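Local coordinates for Ketoacyl_synth_N domain-containing protein (PDB 6SMO), which lines a pocket for a polyketide-like ligand, pairs with a PKS_KS domain-containing chain and probably serves beta-ketoacyl-[acyl-carrier-protein] synthase activity, at residues N272-Y283 with N348-N359; C242-A252 with Q360-S369. All coordinates share one frame; numbering follows the deposited sequence.

The two interactions lie in one mixed sheet, and both are mostly buried. Their centres are about 10 Å apart. Strands 351-356 and 362-369 follow each other in the chain and are antiparallel neighbours, so the two contacts lie side by side in the sheet. Interaction 1 pairs strand 351-356 with 275-278 in parallel. Interaction 2 pairs strand 362-369 with 242-251 in antiparallel fashion. Interaction 1 has a short strand core of aliphatic side chains, then a buried salt bridge at the end of strand 351-356. Interaction 2 has a longer backbone ladder, a bulge edged by hydroxyls and an aromatic end. That aromatic end meets the PKS_KS domain-containing chain, while no other protein chain touches interaction 1.

Interaction 1 of 2, residues N272-Y283 with N348-N359; sequences NENAVFIMDGIY and NTNQIIIQRFSN
Asp280 holds its CG anti to the backbone N (chi1 -177°), and the Arg356 chain bends at both chi2 and chi3. These turns bring the carboxylate and the guanidinium edge together at the C-terminal end of strand 351-356, which pairs in parallel with 275-278 in the mixed sheet of this thiolase-clan protein. Arg356 NE donates to Asp280 OD1 at 2.6 Å in a salt bridge, meeting the oxygen nearly along its C-O axis. The two flat groups are almost coplanar, 15° apart. Arg356 NH1 adds only a weak bond to the same oxygen. The other oxygen, OD2, sits over one face of the Phe357 ring, and Asp280 CB makes a CH-pi contact with that ring, 4.0 Å from its centroid.

Strands 275-278 and 351-356 run side by side. Val276 N donates to Gln351 O, and Val276 O accepts from Ile353 N. Ile278 N donates to Ile353 O, and Ile278 O accepts from Gln355 N. On one face, Ile278 CD1 lies against Ile352 CG2 at 3.5 Å and Ile354 CG1 at 3.9 Å. Helix 319-329 packs on this face. On the other face, Phe277 turns the edge of its ring to the Gln355 amide, with CZ 3.5 Å from NE2 and the planes 84° apart. Helix 286-296 reaches Phe277 and Gln355 there. Gln355 OE1 is hydrogen-bonded to Thr265 OG1.

A side-chain amide takes part near each end of the contact. At the start, Asn272 OD1 accepts from Asn274 N in an Asx turn, and Asn272 ND2 donates to Asn350 OD1 at 2.9 Å, in its own amide plane. At the far end, the Tyr283 OH donates to Asn359 OD1 at 3.2 Å, in the carbonyl plane and on a lone pair.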
loop_
_atom_site.group_PDB
_atom_site.type_symbol
_atom_site.label_atom_id
_atom_site.label_comp_id
_atom_site.label_asym_id
_atom_site.label_seq_id
_atom_site.Cartn_x
_atom_site.Cartn_y
_atom_site.Cartn_z
ATOM N N ASN C 272 -19.518 5.130 -30.653
ATOM C CA ASN C 272 -20.395 6.282 -30.302
ATOM C C ASN C 272 -19.772 7.565 -30.867
ATOM O O ASN C 272 -18.572 7.798 -30.616
ATOM C CB ASN C 272 -20.626 6.387 -28.792
ATOM C CG ASN C 272 -21.673 7.415 -28.411
ATOM O OD1 ASN C 272 -22.438 7.879 -29.254
ATOM N ND2 ASN C 272 -21.719 7.773 -27.140
ATOM N N GLU C 273 -20.567 8.360 -31.593
ATOM C CA GLU C 273 -20.134 9.611 -32.274
ATOM C C GLU C 273 -20.361 10.823 -31.358
ATOM O O GLU C 273 -19.665 11.838 -31.557
ATOM C CB GLU C 273 -20.881 9.780 -33.600
ATOM C CG GLU C 273 -20.520 8.725 -34.633
ATOM C CD GLU C 273 -21.145 8.927 -36.002
ATOM O OE1 GLU C 273 -21.541 7.920 -36.623
ATOM O OE2 GLU C 273 -21.228 10.088 -36.452
ATOM N N ASN C 274 -21.290 10.723 -30.400
ATOM C CA ASN C 274 -21.636 11.806 -29.438
ATOM C C ASN C 274 -20.797 11.640 -28.163
ATOM O O ASN C 274 -21.389 11.613 -27.065
ATOM C CB ASN C 274 -23.136 11.816 -29.118
ATOM C CG ASN C 274 -24.007 11.965 -30.346
ATOM O OD1 ASN C 274 -23.667 12.695 -31.274
ATOM N ND2 ASN C 274 -25.141 11.283 -30.358
ATOM N N ALA C 275 -19.471 11.551 -28.307
ATOM C CA ALA C 275 -18.510 11.288 -27.210
ATOM C C ALA C 275 -17.420 12.366 -27.187
ATOM O O ALA C 275 -17.061 12.872 -28.269
ATOM C CB ALA C 275 -17.915 9.911 -27.371
ATOM N N VAL C 276 -16.923 12.692 -25.989
ATOM C CA VAL C 276 -15.811 13.659 -25.743
ATOM C C VAL C 276 -14.631 12.885 -25.144
ATOM O O VAL C 276 -14.835 12.198 -24.124
ATOM C CB VAL C 276 -16.265 14.811 -24.823
ATOM C CG1 VAL C 276 -15.091 15.567 -24.217
ATOM C CG2 VAL C 276 -17.198 15.769 -25.546
ATOM N N PHE C 277 -13.450 12.997 -25.759
ATOM C CA PHE C 277 -12.200 12.318 -25.328
ATOM C C PHE C 277 -11.322 13.305 -24.550
ATOM O O PHE C 277 -10.777 14.241 -25.167
ATOM C CB PHE C 277 -11.449 11.745 -26.532
ATOM C CG PHE C 277 -10.226 10.941 -26.169
ATOM C CD1 PHE C 277 -10.349 9.662 -25.648
ATOM C CD2 PHE C 277 -8.953 11.466 -26.337
ATOM C CE1 PHE C 277 -9.226 8.924 -25.307
ATOM C CE2 PHE C 277 -7.831 10.725 -25.996
ATOM C CZ PHE C 277 -7.970 9.456 -25.482
ATOM N N ILE C 278 -11.201 13.099 -23.233
ATOM C CA ILE C 278 -10.247 13.832 -22.349
ATOM C C ILE C 278 -8.902 13.097 -22.403
ATOM O O ILE C 278 -8.880 11.886 -22.114
ATOM C CB ILE C 278 -10.796 13.958 -20.912
ATOM C CG1 ILE C 278 -12.072 14.805 -20.877
ATOM C CG2 ILE C 278 -9.732 14.507 -19.971
ATOM C CD1 ILE C 278 -12.831 14.740 -19.569
ATOM N N MET C 279 -7.831 13.812 -22.757
ATOM C CA MET C 279 -6.487 13.232 -23.032
ATOM C C MET C 279 -5.564 13.461 -21.828
ATOM O O MET C 279 -5.918 14.278 -20.952
ATOM C CB MET C 279 -5.866 13.833 -24.301
ATOM C CG MET C 279 -5.723 15.347 -24.293
ATOM S SD MET C 279 -5.307 16.002 -25.933
ATOM C CE MET C 279 -3.536 15.729 -25.964
ATOM N N ASP C 280 -4.442 12.732 -21.788
ATOM C CA ASP C 280 -3.401 12.801 -20.726
ATOM C C ASP C 280 -2.825 14.223 -20.685
ATOM O O ASP C 280 -2.844 14.833 -19.599
ATOM C CB ASP C 280 -2.313 11.748 -20.963
ATOM C CG ASP C 280 -1.238 11.697 -19.890
ATOM O OD1 ASP C 280 -1.597 11.742 -18.698
ATOM O OD2 ASP C 280 -0.049 11.612 -20.254
ATOM N N GLY C 281 -2.336 14.715 -21.827
ATOM C CA GLY C 281 -1.902 16.112 -22.023
ATOM C C GLY C 281 -0.529 16.399 -21.435
ATOM O O GLY C 281 -0.213 17.593 -21.262
ATOM N N ILE C 282 0.261 15.359 -21.144
ATOM C CA ILE C 282 1.651 15.478 -20.605
ATOM C C ILE C 282 2.628 15.563 -21.784
ATOM O O ILE C 282 3.457 16.495 -21.793
ATOM C CB ILE C 282 1.992 14.302 -19.667
ATOM C CG1 ILE C 282 1.028 14.206 -18.480
ATOM C CG2 ILE C 282 3.443 14.373 -19.208
ATOM C CD1 ILE C 282 1.099 15.372 -17.514
ATOM N N TYR C 283 2.526 14.624 -22.730
ATOM C CA TYR C 283 3.507 14.398 -23.827
ATOM C C TYR C 283 2.963 14.948 -25.151
ATOM O O TYR C 283 1.729 15.000 -25.335
ATOM C CB TYR C 283 3.857 12.911 -23.913
ATOM C CG TYR C 283 4.398 12.338 -22.627
ATOM C CD1 TYR C 283 5.740 12.456 -22.300
ATOM C CD2 TYR C 283 3.566 11.701 -21.721
ATOM C CE1 TYR C 283 6.243 11.944 -21.114
ATOM C CE2 TYR C 283 4.051 11.182 -20.531
ATOM C CZ TYR C 283 5.396 11.303 -20.227
ATOM O OH TYR C 283 5.882 10.795 -19.057
ATOM N N ASN C 348 -24.011 18.590 -26.257
ATOM C CA ASN C 348 -24.807 17.469 -25.681
ATOM C C ASN C 348 -24.036 16.157 -25.877
ATOM O O ASN C 348 -24.119 15.574 -26.978
ATOM C CB ASN C 348 -26.222 17.402 -26.270
ATOM C CG ASN C 348 -26.266 17.519 -27.781
ATOM O OD1 ASN C 348 -25.592 18.363 -28.365
ATOM N ND2 ASN C 348 -27.067 16.682 -28.420
ATOM N N THR C 349 -23.313 15.723 -24.839
ATOM C CA THR C 349 -22.514 14.468 -24.801
ATOM C C THR C 349 -23.195 13.474 -23.853
ATOM O O THR C 349 -23.723 13.926 -22.816
ATOM C CB THR C 349 -21.066 14.747 -24.376
ATOM O OG1 THR C 349 -20.682 16.038 -24.849
ATOM C CG2 THR C 349 -20.094 13.712 -24.897
ATOM N N ASN C 350 -23.187 12.183 -24.201
ATOM C CA ASN C 350 -23.813 11.088 -23.406
ATOM C C ASN C 350 -22.746 10.096 -22.917
ATOM O O ASN C 350 -23.127 9.138 -22.215
ATOM C CB ASN C 350 -24.921 10.380 -24.194
ATOM C CG ASN C 350 -24.432 9.676 -25.444
ATOM O OD1 ASN C 350 -23.277 9.822 -25.841
ATOM N ND2 ASN C 350 -25.307 8.912 -26.075
ATOM N N GLN C 351 -21.473 10.306 -23.273
ATOM C CA GLN C 351 -20.326 9.465 -22.829
ATOM C C GLN C 351 -19.038 10.296 -22.859
ATOM O O GLN C 351 -18.754 10.903 -23.908
ATOM C CB GLN C 351 -20.184 8.229 -23.720
ATOM C CG GLN C 351 -19.200 7.199 -23.181
ATOM C CD GLN C 351 -19.123 5.960 -24.038
ATOM O OE1 GLN C 351 -19.219 6.018 -25.263
ATOM N NE2 GLN C 351 -18.940 4.818 -23.396
ATOM N N ILE C 352 -18.292 10.312 -21.748
ATOM C CA ILE C 352 -16.935 10.929 -21.647
ATOM C C ILE C 352 -15.931 9.824 -21.301
ATOM O O ILE C 352 -16.142 9.127 -20.289
ATOM C CB ILE C 352 -16.911 12.078 -20.616
ATOM C CG1 ILE C 352 -17.894 13.191 -20.991
ATOM C CG2 ILE C 352 -15.496 12.613 -20.442
ATOM C CD1 ILE C 352 -18.097 14.229 -19.911
ATOM N N ILE C 353 -14.887 9.678 -22.124
ATOM C CA ILE C 353 -13.786 8.684 -21.947
ATOM C C ILE C 353 -12.493 9.450 -21.654
ATOM O O ILE C 353 -12.104 10.295 -22.484
ATOM C CB ILE C 353 -13.668 7.775 -23.188
ATOM C CG1 ILE C 353 -14.918 6.905 -23.355
ATOM C CG2 ILE C 353 -12.404 6.927 -23.135
ATOM C CD1 ILE C 353 -15.158 6.443 -24.769
ATOM N N ILE C 354 -11.865 9.161 -20.510
ATOM C CA ILE C 354 -10.621 9.826 -20.020
ATOM C C ILE C 354 -9.456 8.842 -20.168
ATOM O O ILE C 354 -9.635 7.666 -19.801
ATOM C CB ILE C 354 -10.794 10.290 -18.560
ATOM C CG1 ILE C 354 -12.060 11.133 -18.382
ATOM C CG2 ILE C 354 -9.555 11.030 -18.074
ATOM C CD1 ILE C 354 -12.755 10.914 -17.063
ATOM N N GLN C 355 -8.318 9.315 -20.684
ATOM C CA GLN C 355 -7.079 8.511 -20.864
ATOM C C GLN C 355 -5.938 9.149 -20.067
ATOM O O GLN C 355 -5.853 10.394 -20.037
ATOM C CB GLN C 355 -6.702 8.410 -22.343
ATOM C CG GLN C 355 -5.664 7.333 -22.629
ATOM C CD GLN C 355 -5.272 7.269 -24.084
ATOM O OE1 GLN C 355 -5.409 6.237 -24.739
ATOM N NE2 GLN C 355 -4.779 8.380 -24.606
ATOM N N ARG C 356 -5.108 8.310 -19.440
ATOM C CA ARG C 356 -3.830 8.697 -18.786
ATOM C C ARG C 356 -2.791 7.604 -19.054
ATOM O O ARG C 356 -3.194 6.445 -19.267
ATOM C CB ARG C 356 -4.022 8.895 -17.278
ATOM C CG ARG C 356 -4.411 10.310 -16.876
ATOM C CD ARG C 356 -3.524 10.836 -15.765
ATOM N NE ARG C 356 -2.158 11.054 -16.227
ATOM C CZ ARG C 356 -1.111 11.302 -15.443
ATOM N NH1 ARG C 356 0.083 11.487 -15.982
ATOM N NH2 ARG C 356 -1.250 11.361 -14.129
ATOM N N PHE C 357 -1.507 7.965 -19.051
ATOM C CA PHE C 357 -0.377 7.004 -19.151
ATOM C C PHE C 357 0.868 7.577 -18.467
ATOM O O PHE C 357 0.977 8.810 -18.313
ATOM C CB PHE C 357 -0.120 6.599 -20.606
ATOM C CG PHE C 357 -0.218 7.687 -21.645
ATOM C CD1 PHE C 357 0.847 8.545 -21.877
ATOM C CD2 PHE C 357 -1.350 7.814 -22.435
ATOM C CE1 PHE C 357 0.766 9.526 -22.854
ATOM C CE2 PHE C 357 -1.430 8.796 -23.409
ATOM C CZ PHE C 357 -0.372 9.650 -23.617
ATOM N N SER C 358 1.772 6.679 -18.067
ATOM C CA SER C 358 2.966 6.957 -17.229
ATOM C C SER C 358 4.204 7.148 -18.111
ATOM O O SER C 358 4.097 6.962 -19.340
ATOM C CB SER C 358 3.182 5.849 -16.233
ATOM O OG SER C 358 3.634 4.670 -16.883
ATOM N N ASN C 359 5.333 7.495 -17.486
ATOM C CA ASN C 359 6.655 7.674 -18.142
ATOM C C ASN C 359 7.199 6.306 -18.571
ATOM O O ASN C 359 7.767 6.220 -19.677
ATOM C CB ASN C 359 7.640 8.395 -17.218
ATOM C CG ASN C 359 8.891 8.858 -17.934
ATOM O OD1 ASN C 359 8.866 9.849 -18.660
ATOM N ND2 ASN C 359 9.993 8.155 -17.724
#

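Interaction 2 of 2, residues C242-A252 with Q360-S369; sequences CELTGFVDYFA and QGHVCALSFS
A classic beta bulge marks this antiparallel strand pair: Thr245 and Gly246 both face Ser367. Thr245 N donates to Ser367 O at 2.9 Å, and Ser367 N donates to Gly246 O. The Thr245 hydroxyl joins a small hydroxyl network. Its OG1 is hydrogen-bonded to Ser367 OG (2.7 Å) and to Ser369 OG (3.2 Å). Past the bulge the ladder is regular, with paired bonds between Val248 and Ala365 and between Tyr250 and Val363.

On one face, Leu366 CD2 packs against Phe247 CD1 at 3.5 Å, and Leu244 CD1 meets Phe368 CE1 at 3.8 Å. Near the far end, Phe251 and His362 form a T-shaped pair. Phe251 CG lies anti to the backbone N (chi1 -164°), which carries the ring edge to the His362 face, centroids 4.9 Å apart and planes at 89°. His362 ND1 is hydrogen-bonded to Ser358 OG and NE2 to Val184 O of the PKS_KS domain-containing chain.

Strand 242-251 continues the sheet to strand 5-13, and strand 362-369 continues it to strand 351-356. Helix 319-329 packs against Cys242, Leu366 and Phe368, while helix 255-261 touches Tyr250 and Val363.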
loop_
_atom_site.group_PDB
_atom_site.type_symbol
_atom_site.label_atom_id
_atom_site.label_comp_id
_atom_site.label_asym_id
_atom_site.label_seq_id
_atom_site.Cartn_x
_atom_site.Cartn_y
_atom_site.Cartn_z
ATOM N N CYS C 242 -23.611 9.766 -13.144
ATOM C CA CYS C 242 -23.279 8.996 -14.372
ATOM C C CYS C 242 -23.030 7.525 -14.019
ATOM O O CYS C 242 -23.015 7.197 -12.815
ATOM C CB CYS C 242 -22.056 9.586 -15.065
ATOM S SG CYS C 242 -20.553 9.522 -14.055
ATOM N N GLU C 243 -22.848 6.683 -15.042
ATOM C CA GLU C 243 -22.547 5.232 -14.918
ATOM C C GLU C 243 -21.124 4.973 -15.427
ATOM O O GLU C 243 -20.804 5.452 -16.532
ATOM C CB GLU C 243 -23.565 4.413 -15.716
ATOM C CG GLU C 243 -23.471 2.916 -15.472
ATOM C CD GLU C 243 -24.464 2.069 -16.249
ATOM O OE1 GLU C 243 -25.107 2.604 -17.175
ATOM O OE2 GLU C 243 -24.592 0.871 -15.925
ATOM N N LEU C 244 -20.308 4.251 -14.650
ATOM C CA LEU C 244 -18.968 3.766 -15.081
ATOM C C LEU C 244 -19.166 2.511 -15.937
ATOM O O LEU C 244 -19.533 1.460 -15.374
ATOM C CB LEU C 244 -18.093 3.485 -13.854
ATOM C CG LEU C 244 -16.593 3.370 -14.134
ATOM C CD1 LEU C 244 -15.778 3.847 -12.942
ATOM C CD2 LEU C 244 -16.203 1.946 -14.507
ATOM N N THR C 245 -18.938 2.631 -17.248
ATOM C CA THR C 245 -19.292 1.616 -18.278
ATOM C C THR C 245 -18.091 0.715 -18.594
ATOM O O THR C 245 -18.326 -0.471 -18.894
ATOM C CB THR C 245 -19.836 2.297 -19.540
ATOM O OG1 THR C 245 -19.061 3.471 -19.786
ATOM C CG2 THR C 245 -21.298 2.670 -19.415
ATOM N N GLY C 246 -16.864 1.246 -18.531
ATOM C CA GLY C 246 -15.643 0.516 -18.929
ATOM C C GLY C 246 -14.397 1.009 -18.210
ATOM O O GLY C 246 -14.364 2.192 -17.815
ATOM N N PHE C 247 -13.410 0.121 -18.053
ATOM C CA PHE C 247 -12.072 0.398 -17.470
ATOM C C PHE C 247 -11.000 -0.333 -18.286
ATOM O O PHE C 247 -11.198 -1.519 -18.621
ATOM C CB PHE C 247 -12.026 -0.016 -15.997
ATOM C CG PHE C 247 -10.657 0.057 -15.368
ATOM C CD1 PHE C 247 -9.917 1.229 -15.418
ATOM C CD2 PHE C 247 -10.108 -1.042 -14.725
ATOM C CE1 PHE C 247 -8.657 1.298 -14.841
ATOM C CE2 PHE C 247 -8.849 -0.971 -14.147
ATOM C CZ PHE C 247 -8.127 0.200 -14.204
ATOM N N VAL C 248 -9.899 0.364 -18.587
ATOM C CA VAL C 248 -8.744 -0.142 -19.387
ATOM C C VAL C 248 -7.469 0.046 -18.557
ATOM O O VAL C 248 -7.275 1.154 -18.022
ATOM C CB VAL C 248 -8.663 0.583 -20.745
ATOM C CG1 VAL C 248 -7.320 0.394 -21.433
ATOM C CG2 VAL C 248 -9.796 0.162 -21.668
ATOM N N ASP C 249 -6.644 -1.002 -18.455
ATOM C CA ASP C 249 -5.369 -1.005 -17.686
ATOM C C ASP C 249 -4.372 -1.935 -18.386
ATOM O O ASP C 249 -4.427 -3.156 -18.138
ATOM C CB ASP C 249 -5.607 -1.411 -16.229
ATOM C CG ASP C 249 -4.404 -1.217 -15.317
ATOM O OD1 ASP C 249 -3.464 -0.502 -15.722
ATOM O OD2 ASP C 249 -4.420 -1.779 -14.204
ATOM N N TYR C 250 -3.505 -1.369 -19.232
ATOM C CA TYR C 250 -2.476 -2.099 -20.021
ATOM C C TYR C 250 -1.128 -1.380 -19.900
ATOM O O TYR C 250 -1.064 -0.294 -19.290
ATOM C CB TYR C 250 -2.918 -2.233 -21.480
ATOM C CG TYR C 250 -4.077 -3.173 -21.691
ATOM C CD1 TYR C 250 -3.879 -4.529 -21.890
ATOM C CD2 TYR C 250 -5.381 -2.706 -21.683
ATOM C CE1 TYR C 250 -4.943 -5.397 -22.080
ATOM C CE2 TYR C 250 -6.458 -3.558 -21.870
ATOM C CZ TYR C 250 -6.238 -4.908 -22.070
ATOM O OH TYR C 250 -7.294 -5.753 -22.255
ATOM N N PHE C 251 -0.083 -1.994 -20.463
ATOM C CA PHE C 251 1.319 -1.501 -20.462
ATOM C C PHE C 251 1.904 -1.629 -21.873
ATOM O O PHE C 251 1.437 -2.490 -22.646
ATOM C CB PHE C 251 2.153 -2.279 -19.440
ATOM C CG PHE C 251 3.467 -1.632 -19.084
ATOM C CD1 PHE C 251 3.522 -0.608 -18.151
ATOM C CD2 PHE C 251 4.648 -2.041 -19.683
ATOM C CE1 PHE C 251 4.729 -0.010 -17.823
ATOM C CE2 PHE C 251 5.854 -1.442 -19.356
ATOM C CZ PHE C 251 5.893 -0.427 -18.427
ATOM N N ALA C 252 2.892 -0.787 -22.189
ATOM C CA ALA C 252 3.614 -0.747 -23.482
ATOM C C ALA C 252 5.118 -0.697 -23.217
ATOM O O ALA C 252 5.654 0.366 -22.909
ATOM C CB ALA C 252 3.152 0.443 -24.287
ATOM N N GLN C 360 7.029 5.283 -17.726
ATOM C CA GLN C 360 7.571 3.910 -17.933
ATOM C C GLN C 360 6.803 3.202 -19.057
ATOM O O GLN C 360 7.392 2.296 -19.684
ATOM C CB GLN C 360 7.521 3.112 -16.629
ATOM C CG GLN C 360 8.511 3.602 -15.580
ATOM C CD GLN C 360 9.942 3.315 -15.961
ATOM O OE1 GLN C 360 10.733 4.224 -16.203
ATOM N NE2 GLN C 360 10.285 2.039 -16.028
ATOM N N GLY C 361 5.539 3.582 -19.288
ATOM C CA GLY C 361 4.765 3.193 -20.484
ATOM C C GLY C 361 3.468 2.465 -20.166
ATOM O O GLY C 361 3.159 1.495 -20.884
ATOM N N HIS C 362 2.716 2.919 -19.157
ATOM C CA HIS C 362 1.348 2.422 -18.840
ATOM C C HIS C 362 0.366 2.935 -19.900
ATOM O O HIS C 362 0.732 3.865 -20.637
ATOM C CB HIS C 362 0.906 2.849 -17.432
ATOM C CG HIS C 362 1.459 2.002 -16.337
ATOM N ND1 HIS C 362 2.704 2.229 -15.785
ATOM C CD2 HIS C 362 0.941 0.940 -15.683
ATOM C CE1 HIS C 362 2.934 1.337 -14.843
ATOM N NE2 HIS C 362 1.868 0.536 -14.761
ATOM N N VAL C 363 -0.820 2.326 -19.980
ATOM C CA VAL C 363 -1.989 2.831 -20.762
ATOM C C VAL C 363 -3.255 2.533 -19.950
ATOM O O VAL C 363 -3.678 1.360 -19.926
ATOM C CB VAL C 363 -2.069 2.214 -22.174
ATOM C CG1 VAL C 363 -3.344 2.624 -22.898
ATOM C CG2 VAL C 363 -0.852 2.558 -23.019
ATOM N N CYS C 364 -3.820 3.559 -19.308
ATOM C CA CYS C 364 -5.036 3.475 -18.458
ATOM C C CYS C 364 -6.113 4.416 -19.007
ATOM O O CYS C 364 -5.759 5.522 -19.459
ATOM C CB CYS C 364 -4.709 3.823 -17.011
ATOM S SG CYS C 364 -3.498 2.701 -16.263
ATOM N N ALA C 365 -7.376 3.985 -18.975
ATOM C CA ALA C 365 -8.540 4.771 -19.446
ATOM C C ALA C 365 -9.812 4.335 -18.709
ATOM O O ALA C 365 -9.958 3.128 -18.432
ATOM C CB ALA C 365 -8.692 4.625 -20.940
ATOM N N LEU C 366 -10.688 5.302 -18.411
ATOM C CA LEU C 366 -12.013 5.098 -17.765
ATOM C C LEU C 366 -13.110 5.622 -18.698
ATOM O O LEU C 366 -12.860 6.623 -19.401
ATOM C CB LEU C 366 -12.033 5.835 -16.422
ATOM C CG LEU C 366 -11.260 5.162 -15.289
ATOM C CD1 LEU C 366 -10.949 6.154 -14.180
ATOM C CD2 LEU C 366 -12.030 3.971 -14.738
ATOM N N SER C 367 -14.274 4.964 -18.695
ATOM C CA SER C 367 -15.465 5.312 -19.513
ATOM C C SER C 367 -16.648 5.635 -18.593
ATOM O O SER C 367 -17.023 4.762 -17.787
ATOM C CB SER C 367 -15.803 4.198 -20.470
ATOM O OG SER C 367 -16.978 4.501 -21.208
ATOM N N PHE C 368 -17.201 6.848 -18.715
ATOM C CA PHE C 368 -18.392 7.332 -17.966
ATOM C C PHE C 368 -19.505 7.674 -18.964
ATOM O O PHE C 368 -19.215 8.353 -19.967
ATOM C CB PHE C 368 -18.024 8.536 -17.096
ATOM C CG PHE C 368 -17.025 8.232 -16.010
ATOM C CD1 PHE C 368 -17.440 7.758 -14.775
ATOM C CD2 PHE C 368 -15.667 8.409 -16.226
ATOM C CE1 PHE C 368 -16.519 7.473 -13.778
ATOM C CE2 PHE C 368 -14.747 8.124 -15.228
ATOM C CZ PHE C 368 -15.175 7.655 -14.007
ATOM N N SER C 369 -20.730 7.214 -18.690
ATOM C CA SER C 369 -21.925 7.363 -19.566
ATOM C C SER C 369 -23.068 8.033 -18.793
ATOM O O SER C 369 -23.189 7.781 -17.579
ATOM C CB SER C 369 -22.346 6.031 -20.125
ATOM O OG SER C 369 -21.305 5.464 -20.906
#